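Local coordinates for protein ribonucleoside-diphosphate reductase (Pseudomonas aeruginosa, PDB 5IM3) that probably reduces ribonucleoside diphosphates to deoxyribonucleotides for DNA synthesis, as the large subunit of an allosteric ribonucleotide reductase that binds dATP, at residues A52-V60 with E114-V122; L382-A393 with F429-V440. One frame throughout, in Å; residues are numbered along the deposited sequence.

Interaction 1: A52-V60 with E114-V122; sequences AITKAFLAV and EQKVARDYV. With DTP (2'-deoxyadenosine 5'-triphosphate), chain D.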
loop_
_atom_site.group_PDB
_atom_site.type_symbol
_atom_site.label_atom_id
_atom_site.label_comp_id
_atom_site.label_asym_id
_atom_site.label_seq_id
_atom_site.Cartn_x
_atom_site.Cartn_y
_atom_site.Cartn_z
ATOM N N ALA A 52 6.437 42.258 -47.071
ATOM C CA ALA A 52 7.518 42.267 -46.090
ATOM C C ALA A 52 8.254 40.932 -46.067
ATOM O O ALA A 52 9.485 40.885 -46.169
ATOM C CB ALA A 52 6.964 42.602 -44.705
ATOM N N ILE A 53 7.511 39.831 -45.937
ATOM C CA ILE A 53 8.136 38.512 -45.880
ATOM C C ILE A 53 8.854 38.206 -47.189
ATOM O O ILE A 53 9.938 37.609 -47.194
ATOM C CB ILE A 53 7.085 37.436 -45.549
ATOM C CG1 ILE A 53 6.400 37.752 -44.217
ATOM C CG2 ILE A 53 7.733 36.050 -45.499
ATOM C CD1 ILE A 53 5.296 36.785 -43.849
ATOM N N THR A 54 8.261 38.597 -48.319
ATOM C CA THR A 54 8.896 38.340 -49.608
ATOM C C THR A 54 10.229 39.070 -49.719
ATOM O O THR A 54 11.197 38.527 -50.264
ATOM C CB THR A 54 7.963 38.750 -50.748
ATOM O OG1 THR A 54 6.711 38.068 -50.613
ATOM C CG2 THR A 54 8.579 38.403 -52.099
ATOM N N LYS A 55 10.297 40.305 -49.213
ATOM C CA LYS A 55 11.567 41.025 -49.191
ATOM C C LYS A 55 12.643 40.212 -48.483
ATOM O O LYS A 55 13.789 40.149 -48.943
ATOM C CB LYS A 55 11.404 42.379 -48.500
ATOM C CG LYS A 55 10.517 43.390 -49.219
ATOM C CD LYS A 55 10.646 44.763 -48.557
ATOM C CE LYS A 55 9.540 45.731 -48.966
ATOM N NZ LYS A 55 8.956 46.459 -47.792
ATOM N N ALA A 56 12.292 39.579 -47.361
ATOM C CA ALA A 56 13.283 38.845 -46.580
ATOM C C ALA A 56 13.742 37.582 -47.296
ATOM O O ALA A 56 14.906 37.188 -47.166
ATOM C CB ALA A 56 12.715 38.499 -45.203
ATOM N N PHE A 57 12.853 36.929 -48.047
ATOM C CA PHE A 57 13.276 35.772 -48.828
ATOM C C PHE A 57 14.208 36.191 -49.955
ATOM O O PHE A 57 15.240 35.551 -50.186
ATOM C CB PHE A 57 12.060 35.034 -49.384
ATOM C CG PHE A 57 11.482 34.017 -48.438
ATOM C CD1 PHE A 57 11.980 32.725 -48.402
ATOM C CD2 PHE A 57 10.437 34.351 -47.593
ATOM C CE1 PHE A 57 11.452 31.788 -47.537
ATOM C CE2 PHE A 57 9.904 33.417 -46.724
ATOM C CZ PHE A 57 10.412 32.136 -46.694
ATOM N N LEU A 58 13.871 37.273 -50.660
ATOM C CA LEU A 58 14.710 37.744 -51.753
ATOM C C LEU A 58 16.023 38.340 -51.272
ATOM O O LEU A 58 16.925 38.541 -52.090
ATOM C CB LEU A 58 13.949 38.775 -52.587
ATOM C CG LEU A 58 12.927 38.184 -53.559
ATOM C CD1 LEU A 58 12.025 39.277 -54.111
ATOM C CD2 LEU A 58 13.627 37.438 -54.695
ATOM N N ALA A 59 16.157 38.617 -49.976
ATOM C CA ALA A 59 17.411 39.150 -49.461
ATOM C C ALA A 59 18.434 38.042 -49.248
ATOM O O ALA A 59 19.609 38.204 -49.591
ATOM C CB ALA A 59 17.163 39.905 -48.156
ATOM N N VAL A 60 18.005 36.909 -48.695
ATOM C CA VAL A 60 18.938 35.820 -48.435
ATOM C C VAL A 60 19.193 35.015 -49.703
ATOM O O VAL A 60 20.307 34.525 -49.913
ATOM C CB VAL A 60 18.409 34.933 -47.295
ATOM C CG1 VAL A 60 18.026 35.796 -46.098
ATOM C CG2 VAL A 60 17.227 34.102 -47.755
ATOM N N GLU A 114 12.414 28.449 -40.786
ATOM C CA GLU A 114 13.127 29.298 -41.743
ATOM C C GLU A 114 14.197 30.093 -40.993
ATOM O O GLU A 114 14.079 31.293 -40.741
ATOM C CB GLU A 114 12.157 30.218 -42.470
ATOM C CG GLU A 114 11.064 29.503 -43.248
ATOM C CD GLU A 114 11.560 28.895 -44.547
ATOM O OE1 GLU A 114 12.739 29.114 -44.898
ATOM O OE2 GLU A 114 10.767 28.201 -45.223
ATOM N N GLN A 115 15.272 29.388 -40.637
ATOM C CA GLN A 115 16.280 29.974 -39.759
ATOM C C GLN A 115 16.996 31.141 -40.426
ATOM O O GLN A 115 17.204 32.184 -39.797
ATOM C CB GLN A 115 17.285 28.905 -39.328
ATOM C CG GLN A 115 18.209 29.341 -38.196
ATOM C CD GLN A 115 19.626 29.621 -38.660
ATOM O OE1 GLN A 115 20.095 29.048 -39.642
ATOM N NE2 GLN A 115 20.316 30.509 -37.951
ATOM N N LYS A 116 17.385 30.987 -41.695
ATOM C CA LYS A 116 18.167 32.024 -42.360
ATOM C C LYS A 116 17.305 33.224 -42.736
ATOM O O LYS A 116 17.774 34.366 -42.694
ATOM C CB LYS A 116 18.856 31.451 -43.597
ATOM C CG LYS A 116 19.808 30.307 -43.290
ATOM C CD LYS A 116 20.443 29.742 -44.555
ATOM C CE LYS A 116 21.354 28.562 -44.240
ATOM N NZ LYS A 116 22.005 28.011 -45.462
ATOM N N VAL A 117 16.049 32.991 -43.115
ATOM C CA VAL A 117 15.177 34.110 -43.456
ATOM C C VAL A 117 14.692 34.809 -42.194
ATOM O O VAL A 117 14.600 36.041 -42.151
ATOM C CB VAL A 117 13.996 33.636 -44.325
ATOM C CG1 VAL A 117 13.142 34.826 -44.750
ATOM C CG2 VAL A 117 14.491 32.888 -45.552
ATOM N N ALA A 118 14.380 34.040 -41.148
ATOM C CA ALA A 118 13.911 34.641 -39.904
ATOM C C ALA A 118 14.981 35.536 -39.291
ATOM O O ALA A 118 14.694 36.661 -38.867
ATOM C CB ALA A 118 13.490 33.553 -38.918
ATOM N N ARG A 119 16.225 35.055 -39.239
ATOM C CA ARG A 119 17.274 35.821 -38.575
ATOM C C ARG A 119 17.622 37.079 -39.362
ATOM O O ARG A 119 17.921 38.123 -38.772
ATOM C CB ARG A 119 18.517 34.954 -38.361
ATOM C CG ARG A 119 19.462 34.876 -39.545
ATOM C CD ARG A 119 20.537 33.821 -39.317
ATOM N NE ARG A 119 21.177 33.942 -38.007
ATOM C CZ ARG A 119 22.190 34.762 -37.733
ATOM N NH1 ARG A 119 22.690 35.552 -38.675
ATOM N NH2 ARG A 119 22.701 34.796 -36.507
ATOM N N ASP A 120 17.587 37.008 -40.693
ATOM C CA ASP A 120 17.832 38.213 -41.477
ATOM C C ASP A 120 16.646 39.163 -41.399
ATOM O O ASP A 120 16.818 40.381 -41.523
ATOM C CB ASP A 120 18.153 37.843 -42.924
ATOM C CG ASP A 120 19.541 37.247 -43.068
ATOM O OD1 ASP A 120 20.508 37.895 -42.617
ATOM O OD2 ASP A 120 19.667 36.126 -43.607
ATOM N N TYR A 121 15.443 38.630 -41.176
ATOM C CA TYR A 121 14.298 39.486 -40.890
ATOM C C TYR A 121 14.504 40.227 -39.575
ATOM O O TYR A 121 14.303 41.445 -39.495
ATOM C CB TYR A 121 13.017 38.650 -40.847
ATOM C CG TYR A 121 11.747 39.466 -40.924
ATOM C CD1 TYR A 121 11.240 40.107 -39.804
ATOM C CD2 TYR A 121 11.052 39.592 -42.120
ATOM C CE1 TYR A 121 10.083 40.856 -39.871
ATOM C CE2 TYR A 121 9.890 40.336 -42.197
ATOM C CZ TYR A 121 9.410 40.966 -41.069
ATOM O OH TYR A 121 8.254 41.710 -41.138
ATOM N N VAL A 122 14.923 39.503 -38.532
ATOM C CA VAL A 122 15.202 40.124 -37.239
ATOM C C VAL A 122 16.283 41.188 -37.386
ATOM O O VAL A 122 16.121 42.330 -36.940
ATOM C CB VAL A 122 15.608 39.052 -36.209
ATOM C CG1 VAL A 122 16.262 39.689 -34.983
ATOM C CG2 VAL A 122 14.402 38.227 -35.791
HETATM P PG DTP D . 11.187 51.448 -41.521
HETATM O O1G DTP D . 9.973 51.396 -42.308
HETATM O O2G DTP D . 12.410 51.770 -42.318
HETATM O O3G DTP D . 11.096 52.377 -40.347
HETATM P PB DTP D . 10.818 48.587 -41.171
HETATM O O1B DTP D . 9.353 48.676 -41.291
HETATM O O2B DTP D . 11.196 47.591 -40.085
HETATM O O3B DTP D . 11.449 50.018 -40.878
HETATM P PA DTP D . 10.922 48.392 -44.048
HETATM O O1A DTP D . 12.060 48.558 -44.975
HETATM O O2A DTP D . 9.968 49.597 -44.092
HETATM O O3A DTP D . 11.458 48.173 -42.566
HETATM O "O5'" DTP D . 10.070 47.090 -44.276
HETATM C "C5'" DTP D . 10.735 45.859 -44.599
HETATM C "C4'" DTP D . 10.372 44.752 -43.639
HETATM O "O4'" DTP D . 10.512 43.485 -44.314
HETATM C "C3'" DTP D . 11.246 44.679 -42.378
HETATM O "O3'" DTP D . 10.437 44.741 -41.202
HETATM C "C2'" DTP D . 11.939 43.319 -42.467
HETATM C "C1'" DTP D . 11.706 42.859 -43.896
HETATM N N9 DTP D . 12.774 43.189 -44.837
HETATM C C8 DTP D . 12.795 44.149 -45.814
HETATM N N7 DTP D . 13.934 44.232 -46.458
HETATM C C5 DTP D . 14.719 43.254 -45.865
HETATM C C6 DTP D . 16.043 42.833 -46.091
HETATM N N6 DTP D . 16.868 43.414 -46.965
HETATM N N1 DTP D . 16.511 41.812 -45.344
HETATM C C2 DTP D . 15.708 41.263 -44.430
HETATM N N3 DTP D . 14.453 41.586 -44.114
HETATM C C4 DTP D . 14.013 42.598 -44.871
#
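Val117 packs against Phe57, Ala56 and Val60 at the tight centre of this helix crossing. Its CG1 lies 4.0 Å from the centroid of the Phe57 ring and only 11° off the ring normal, a CH-pi contact over the face. Val117 CG1 is also 3.7 Å from Ala56 CB. This methyl is anti to the backbone N (chi1 -176°), which leaves Val117 CG2 to reach Val60 CG2 at 3.7 Å. The two methyls of one valine thus touch Ala56, Phe57 and Val60, one turn of helix. Tyr121 extends the packing. Its ring edge, at CD2, meets Ala56 CB at 3.7 Å, while one face carries the deoxyribose of a dATP, with C2' over the ring centre. Tyr121 OH is hydrogen-bonded to Gln102 and weakly to O3' of another dATP. Ile53 and Phe57 also touch helix 69-88.

The far end is looser. Glu114, at the N-cap position, brings its carboxylate close to Phe57, OE1 4.0 Å from CE1, with the two planes steeply turned against each other. Lys116 stands at the exposed margin and contributes little. No hydrogen bond joins the two segments. Arg119, on another side of its helix, forms salt bridges with Glu106 and Glu126 of the second subunit.

The adenine lies between Ala59 and Asp120. Ala59 CB is 3.5 Å from N1 of the dATP, and Asp120 O is 3.2 Å from its C2. The helices cross at 111°, with axes 9.0 Å apart. This is one of the two dATP sites of an ATP cone, the allosteric domain of ribonucleotide reductases, and Tyr121 is shared by both pockets.

Interaction 2: L382-A393 with F429-V440; sequences LSGIYGAIHDNA and FLKVVNDTAVAV. With DTP (2'-deoxyadenosine 5'-triphosphate), chain G; DTP (2'-deoxyadenosine 5'-triphosphate), chain F.
Leu382 begins the contact by setting its CD1 3.7 Å from Phe429 CZ. Its CG is anti to the backbone N (chi1 -165°), which carries the branch round to the ring. Its backbone N makes a weak hydrogen bond to O2A of one dATP, at the start of the helix. One turn on, Ile385 splits its two branches. CG2 lies over one face of Phe429, 4.3 Å from the centroid and offset toward the rim, as a CH-pi contact. CD1 turns to the sugar of the same dATP, whose N3 meets the edge of Phe429. Tyr386 crosses Phe429 at about a right angle, CE1 to CE1 at 4.0 Å, and its OH rests against Val432 CG2. That hydroxyl is hydrogen-bonded to Thr436 of the third subunit.

Ile389 fills the middle. Its CD1 is pressed to 3.3 Å from Val433 CG2, tighter than usual for two carbons. Ile389 CG2 touches both Val432 CG1 and Thr436 OG1. Thr436 OG1 donates to Val432 O at 2.9 Å, on the opposite face of that carbonyl from Thr436 N. The same hydroxyl is hydrogen-bonded to Tyr386 of the third subunit. Asn392 reaches Val433 with OD1, which is held by Asn404. Ala393 closes the row: its CB meets Thr436 CG2 at 4.0 Å and Val440 CG2 at 4.1 Å. Val440 O takes a weak hydrogen bond from N6 of a second dATP.

The helices run nearly parallel, at 21°, with axes 10.0 Å apart. Ser383 bonds His390 of the third subunit, and His390 its Ser383. In the barrel domain, helix 382-395 comes after strand 373-377 and before strand 401-405. Helix 427-440 comes before strand 450-455, which Val433 and Asn392 also touch.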
loop_
_atom_site.group_PDB
_atom_site.type_symbol
_atom_site.label_atom_id
_atom_site.label_comp_id
_atom_site.label_asym_id
_atom_site.label_seq_id
_atom_site.Cartn_x
_atom_site.Cartn_y
_atom_site.Cartn_z
ATOM N N LEU A 382 2.197 13.683 46.215
ATOM C CA LEU A 382 1.227 14.536 45.533
ATOM C C LEU A 382 1.479 16.012 45.808
ATOM O O LEU A 382 1.324 16.851 44.912
ATOM C CB LEU A 382 -0.197 14.161 45.953
ATOM C CG LEU A 382 -1.304 14.717 45.046
ATOM C CD1 LEU A 382 -1.214 14.131 43.649
ATOM C CD2 LEU A 382 -2.681 14.465 45.663
ATOM N N SER A 383 1.845 16.355 47.043
ATOM C CA SER A 383 2.140 17.747 47.364
ATOM C C SER A 383 3.354 18.243 46.585
ATOM O O SER A 383 3.333 19.341 46.019
ATOM C CB SER A 383 2.362 17.894 48.867
ATOM O OG SER A 383 2.565 19.250 49.224
ATOM N N GLY A 384 4.414 17.436 46.529
ATOM C CA GLY A 384 5.596 17.825 45.782
ATOM C C GLY A 384 5.387 17.793 44.284
ATOM O O GLY A 384 6.007 18.569 43.551
ATOM N N ILE A 385 4.518 16.904 43.802
ATOM C CA ILE A 385 4.140 16.941 42.393
ATOM C C ILE A 385 3.523 18.292 42.059
ATOM O O ILE A 385 3.912 18.950 41.086
ATOM C CB ILE A 385 3.185 15.781 42.062
ATOM C CG1 ILE A 385 3.976 14.473 41.956
ATOM C CG2 ILE A 385 2.418 16.047 40.764
ATOM C CD1 ILE A 385 3.125 13.231 42.060
ATOM N N TYR A 386 2.564 18.737 42.872
ATOM C CA TYR A 386 1.903 20.006 42.601
ATOM C C TYR A 386 2.734 21.205 43.044
ATOM O O TYR A 386 2.464 22.327 42.599
ATOM C CB TYR A 386 0.512 20.014 43.244
ATOM C CG TYR A 386 -0.488 19.423 42.280
ATOM C CD1 TYR A 386 -0.663 18.049 42.184
ATOM C CD2 TYR A 386 -1.200 20.236 41.408
ATOM C CE1 TYR A 386 -1.549 17.504 41.273
ATOM C CE2 TYR A 386 -2.085 19.703 40.496
ATOM C CZ TYR A 386 -2.254 18.337 40.426
ATOM O OH TYR A 386 -3.137 17.810 39.516
ATOM N N GLY A 387 3.746 20.993 43.885
ATOM C CA GLY A 387 4.760 22.014 44.068
ATOM C C GLY A 387 5.627 22.178 42.836
ATOM O O GLY A 387 6.059 23.289 42.522
ATOM N N ALA A 388 5.870 21.081 42.109
ATOM C CA ALA A 388 6.636 21.151 40.870
ATOM C C ALA A 388 5.818 21.785 39.750
ATOM O O ALA A 388 6.360 22.528 38.920
ATOM C CB ALA A 388 7.103 19.753 40.468
ATOM N N ILE A 389 4.515 21.498 39.706
ATOM C CA ILE A 389 3.643 22.199 38.767
ATOM C C ILE A 389 3.661 23.689 39.060
ATOM O O ILE A 389 3.694 24.520 38.146
ATOM C CB ILE A 389 2.209 21.642 38.832
ATOM C CG1 ILE A 389 2.191 20.130 38.605
ATOM C CG2 ILE A 389 1.323 22.344 37.808
ATOM C CD1 ILE A 389 2.730 19.710 37.275
ATOM N N HIS A 390 3.620 24.046 40.343
ATOM C CA HIS A 390 3.643 25.449 40.734
ATOM C C HIS A 390 4.945 26.119 40.303
ATOM O O HIS A 390 4.934 27.249 39.802
ATOM C CB HIS A 390 3.451 25.553 42.246
ATOM C CG HIS A 390 3.409 26.957 42.764
ATOM N ND1 HIS A 390 4.532 27.748 42.863
ATOM C CD2 HIS A 390 2.382 27.700 43.241
ATOM C CE1 HIS A 390 4.198 28.924 43.363
ATOM N NE2 HIS A 390 2.899 28.920 43.601
ATOM N N ASP A 391 6.076 25.434 40.490
ATOM C CA ASP A 391 7.359 25.986 40.066
ATOM C C ASP A 391 7.408 26.156 38.552
ATOM O O ASP A 391 7.903 27.172 38.050
ATOM C CB ASP A 391 8.502 25.089 40.541
ATOM C CG ASP A 391 8.650 25.084 42.049
ATOM O OD1 ASP A 391 8.191 26.047 42.696
ATOM O OD2 ASP A 391 9.236 24.122 42.590
ATOM N N ASN A 392 6.896 25.171 37.809
ATOM C CA ASN A 392 6.829 25.285 36.356
ATOM C C ASN A 392 6.148 26.580 35.946
ATOM O O ASN A 392 6.641 27.311 35.079
ATOM C CB ASN A 392 6.076 24.090 35.767
ATOM C CG ASN A 392 6.979 22.909 35.467
ATOM O OD1 ASN A 392 6.665 22.094 34.602
ATOM N ND2 ASN A 392 8.099 22.806 36.175
ATOM N N ALA A 393 5.010 26.881 36.570
ATOM C CA ALA A 393 4.270 28.085 36.213
ATOM C C ALA A 393 5.077 29.339 36.531
ATOM O O ALA A 393 5.174 30.248 35.701
ATOM C CB ALA A 393 2.921 28.103 36.933
ATOM N N PHE A 429 -0.576 13.342 35.297
ATOM C CA PHE A 429 0.103 14.528 35.796
ATOM C C PHE A 429 0.789 15.300 34.669
ATOM O O PHE A 429 0.784 16.533 34.658
ATOM C CB PHE A 429 1.094 14.127 36.881
ATOM C CG PHE A 429 0.436 13.548 38.100
ATOM C CD1 PHE A 429 -0.509 14.273 38.789
ATOM C CD2 PHE A 429 0.749 12.280 38.546
ATOM C CE1 PHE A 429 -1.128 13.755 39.902
ATOM C CE2 PHE A 429 0.132 11.753 39.663
ATOM C CZ PHE A 429 -0.805 12.492 40.342
ATOM N N LEU A 430 1.377 14.592 33.704
ATOM C CA LEU A 430 1.969 15.289 32.568
ATOM C C LEU A 430 0.926 16.076 31.799
ATOM O O LEU A 430 1.236 17.112 31.211
ATOM C CB LEU A 430 2.674 14.299 31.645
ATOM C CG LEU A 430 3.906 13.659 32.276
ATOM C CD1 LEU A 430 4.486 12.607 31.343
ATOM C CD2 LEU A 430 4.949 14.717 32.604
ATOM N N LYS A 431 -0.323 15.612 31.816
ATOM C CA LYS A 431 -1.394 16.382 31.204
ATOM C C LYS A 431 -1.590 17.713 31.919
ATOM O O LYS A 431 -1.896 18.726 31.288
ATOM C CB LYS A 431 -2.687 15.571 31.209
ATOM C CG LYS A 431 -3.887 16.344 30.691
ATOM C CD LYS A 431 -3.810 16.537 29.182
ATOM C CE LYS A 431 -4.138 15.244 28.458
ATOM N NZ LYS A 431 -4.367 15.486 27.015
ATOM N N VAL A 432 -1.441 17.717 33.247
ATOM C CA VAL A 432 -1.506 18.972 33.990
ATOM C C VAL A 432 -0.342 19.878 33.596
ATOM O O VAL A 432 -0.510 21.083 33.419
ATOM C CB VAL A 432 -1.519 18.695 35.503
ATOM C CG1 VAL A 432 -1.566 19.999 36.290
ATOM C CG2 VAL A 432 -2.711 17.800 35.872
ATOM N N VAL A 433 0.855 19.307 33.458
ATOM C CA VAL A 433 2.005 20.069 32.971
ATOM C C VAL A 433 1.692 20.663 31.607
ATOM O O VAL A 433 1.889 21.856 31.361
ATOM C CB VAL A 433 3.255 19.171 32.912
ATOM C CG1 VAL A 433 4.402 19.897 32.215
ATOM C CG2 VAL A 433 3.657 18.724 34.304
ATOM N N ASN A 434 1.206 19.814 30.700
ATOM C CA ASN A 434 0.921 20.239 29.337
ATOM C C ASN A 434 -0.000 21.451 29.311
ATOM O O ASN A 434 0.241 22.410 28.571
ATOM C CB ASN A 434 0.299 19.071 28.572
ATOM C CG ASN A 434 -0.036 19.419 27.147
ATOM O OD1 ASN A 434 0.781 19.239 26.243
ATOM N ND2 ASN A 434 -1.243 19.921 26.931
ATOM N N ASP A 435 -1.061 21.429 30.125
ATOM C CA ASP A 435 -2.016 22.527 30.128
ATOM C C ASP A 435 -1.499 23.744 30.878
ATOM O O ASP A 435 -1.996 24.851 30.649
ATOM C CB ASP A 435 -3.343 22.064 30.729
ATOM C CG ASP A 435 -4.033 21.018 29.870
ATOM O OD1 ASP A 435 -3.337 20.123 29.342
ATOM O OD2 ASP A 435 -5.270 21.092 29.716
ATOM N N THR A 436 -0.516 23.566 31.760
ATOM C CA THR A 436 0.141 24.712 32.375
ATOM C C THR A 436 1.012 25.443 31.362
ATOM O O THR A 436 1.025 26.676 31.320
ATOM C CB THR A 436 0.967 24.246 33.573
ATOM O OG1 THR A 436 0.088 23.727 34.578
ATOM C CG2 THR A 436 1.794 25.389 34.156
ATOM N N ALA A 437 1.733 24.696 30.523
ATOM C CA ALA A 437 2.534 25.323 29.478
ATOM C C ALA A 437 1.658 26.130 28.523
ATOM O O ALA A 437 2.042 27.224 28.090
ATOM C CB ALA A 437 3.327 24.255 28.733
ATOM N N VAL A 438 0.466 25.617 28.201
ATOM C CA VAL A 438 -0.480 26.383 27.393
ATOM C C VAL A 438 -0.953 27.623 28.146
ATOM O O VAL A 438 -1.122 28.697 27.555
ATOM C CB VAL A 438 -1.668 25.498 26.972
ATOM C CG1 VAL A 438 -2.731 26.327 26.262
ATOM C CG2 VAL A 438 -1.205 24.362 26.071
ATOM N N ALA A 439 -1.186 27.494 29.460
ATOM C CA ALA A 439 -1.769 28.593 30.229
ATOM C C ALA A 439 -0.770 29.727 30.445
ATOM O O ALA A 439 -1.152 30.903 30.470
ATOM C CB ALA A 439 -2.275 28.080 31.575
ATOM N N VAL A 440 0.510 29.393 30.624
ATOM C CA VAL A 440 1.534 30.388 30.918
ATOM C C VAL A 440 2.319 30.791 29.676
ATOM O O VAL A 440 3.155 31.700 29.748
ATOM C CB VAL A 440 2.478 29.869 32.025
ATOM C CG1 VAL A 440 3.348 30.988 32.581
ATOM C CG2 VAL A 440 1.674 29.242 33.162
HETATM P PG DTP G . 3.407 6.748 50.492
HETATM O O1G DTP G . 2.410 5.847 49.846
HETATM O O2G DTP G . 4.251 6.049 51.559
HETATM O O3G DTP G . 4.362 7.376 49.477
HETATM P PB DTP G . 2.709 9.522 50.846
HETATM O O1B DTP G . 4.035 9.889 50.317
HETATM O O2B DTP G . 2.362 10.359 52.076
HETATM O O3B DTP G . 2.701 7.974 51.224
HETATM P PA DTP G . 1.673 10.703 48.503
HETATM O O1A DTP G . 3.022 11.235 48.587
HETATM O O2A DTP G . 0.703 11.852 48.652
HETATM O O3A DTP G . 1.568 9.734 49.755
HETATM O "O5'" DTP G . 1.470 9.986 47.113
HETATM C "C5'" DTP G . 2.453 9.084 46.564
HETATM C "C4'" DTP G . 2.183 8.874 45.094
HETATM O "O4'" DTP G . 0.793 8.529 44.908
HETATM C "C3'" DTP G . 2.461 10.077 44.192
HETATM O "O3'" DTP G . 3.076 9.654 42.975
HETATM C "C2'" DTP G . 1.074 10.648 43.926
HETATM C "C1'" DTP G . 0.180 9.422 43.993
HETATM N N9 DTP G . -1.168 9.699 44.472
HETATM C C8 DTP G . -1.546 9.844 45.780
HETATM N N7 DTP G . -2.811 10.148 45.941
HETATM C C5 DTP G . -3.304 10.195 44.646
HETATM C C6 DTP G . -4.587 10.454 44.129
HETATM N N6 DTP G . -5.652 10.726 44.887
HETATM N N1 DTP G . -4.743 10.411 42.788
HETATM C C2 DTP G . -3.683 10.126 42.026
HETATM N N3 DTP G . -2.426 9.870 42.397
HETATM C C4 DTP G . -2.302 9.919 43.731
HETATM P PG DTP F . 0.525 42.558 38.637
HETATM O O1G DTP F . 0.325 42.486 37.153
HETATM O O2G DTP F . -0.790 42.495 39.421
HETATM O O3G DTP F . 1.289 43.812 39.084
HETATM P PB DTP F . 1.191 40.241 40.288
HETATM O O1B DTP F . 2.496 39.722 40.765
HETATM O O2B DTP F . 0.385 40.841 41.433
HETATM O O3B DTP F . 1.410 41.340 39.157
HETATM P PA DTP F . 0.646 38.074 38.432
HETATM O O1A DTP F . 1.455 36.952 38.947
HETATM O O2A DTP F . 1.454 38.829 37.372
HETATM O O3A DTP F . 0.330 39.077 39.625
HETATM O "O5'" DTP F . -0.742 37.668 37.789
HETATM C "C5'" DTP F . -1.828 38.582 37.535
HETATM C "C4'" DTP F . -2.773 37.914 36.570
HETATM O "O4'" DTP F . -2.084 37.672 35.323
HETATM C "C3'" DTP F . -3.327 36.563 37.027
HETATM O "O3'" DTP F . -4.686 36.431 36.612
HETATM C "C2'" DTP F . -2.428 35.565 36.310
HETATM C "C1'" DTP F . -2.093 36.288 35.017
HETATM N N9 DTP F . -0.794 35.940 34.457
HETATM C C8 DTP F . 0.435 36.295 34.949
HETATM N N7 DTP F . 1.444 35.805 34.271
HETATM C C5 DTP F . 0.837 35.080 33.256
HETATM C C6 DTP F . 1.356 34.312 32.198
HETATM N N6 DTP F . 2.661 34.132 31.982
HETATM N N1 DTP F . 0.476 33.720 31.361
HETATM C C2 DTP F . -0.831 33.892 31.578
HETATM N N3 DTP F . -1.437 34.586 32.543
HETATM C C4 DTP F . -0.542 35.159 33.357
#

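How the interactions relate
From the N terminus the chain first makes interaction 1, which closes a mainly helical loop of 53 residues within the ATP cone range 32-130. The chain then runs through a second ATP cone and the all-alpha range before interaction 2 opens. That contact closes a shorter loop of 35 residues, containing strand 401-405, within the barrel domain. The two follow in series and neither nest nor cross. The centres of interactions 1 and 2 are about 83 Å apart, on opposite sides of the chain's centre. Each ties together two helices that meet bound dATP, and each also lies against another subunit. Interaction 1 belongs to the N-terminal regulatory cone, interaction 2 to the barrel.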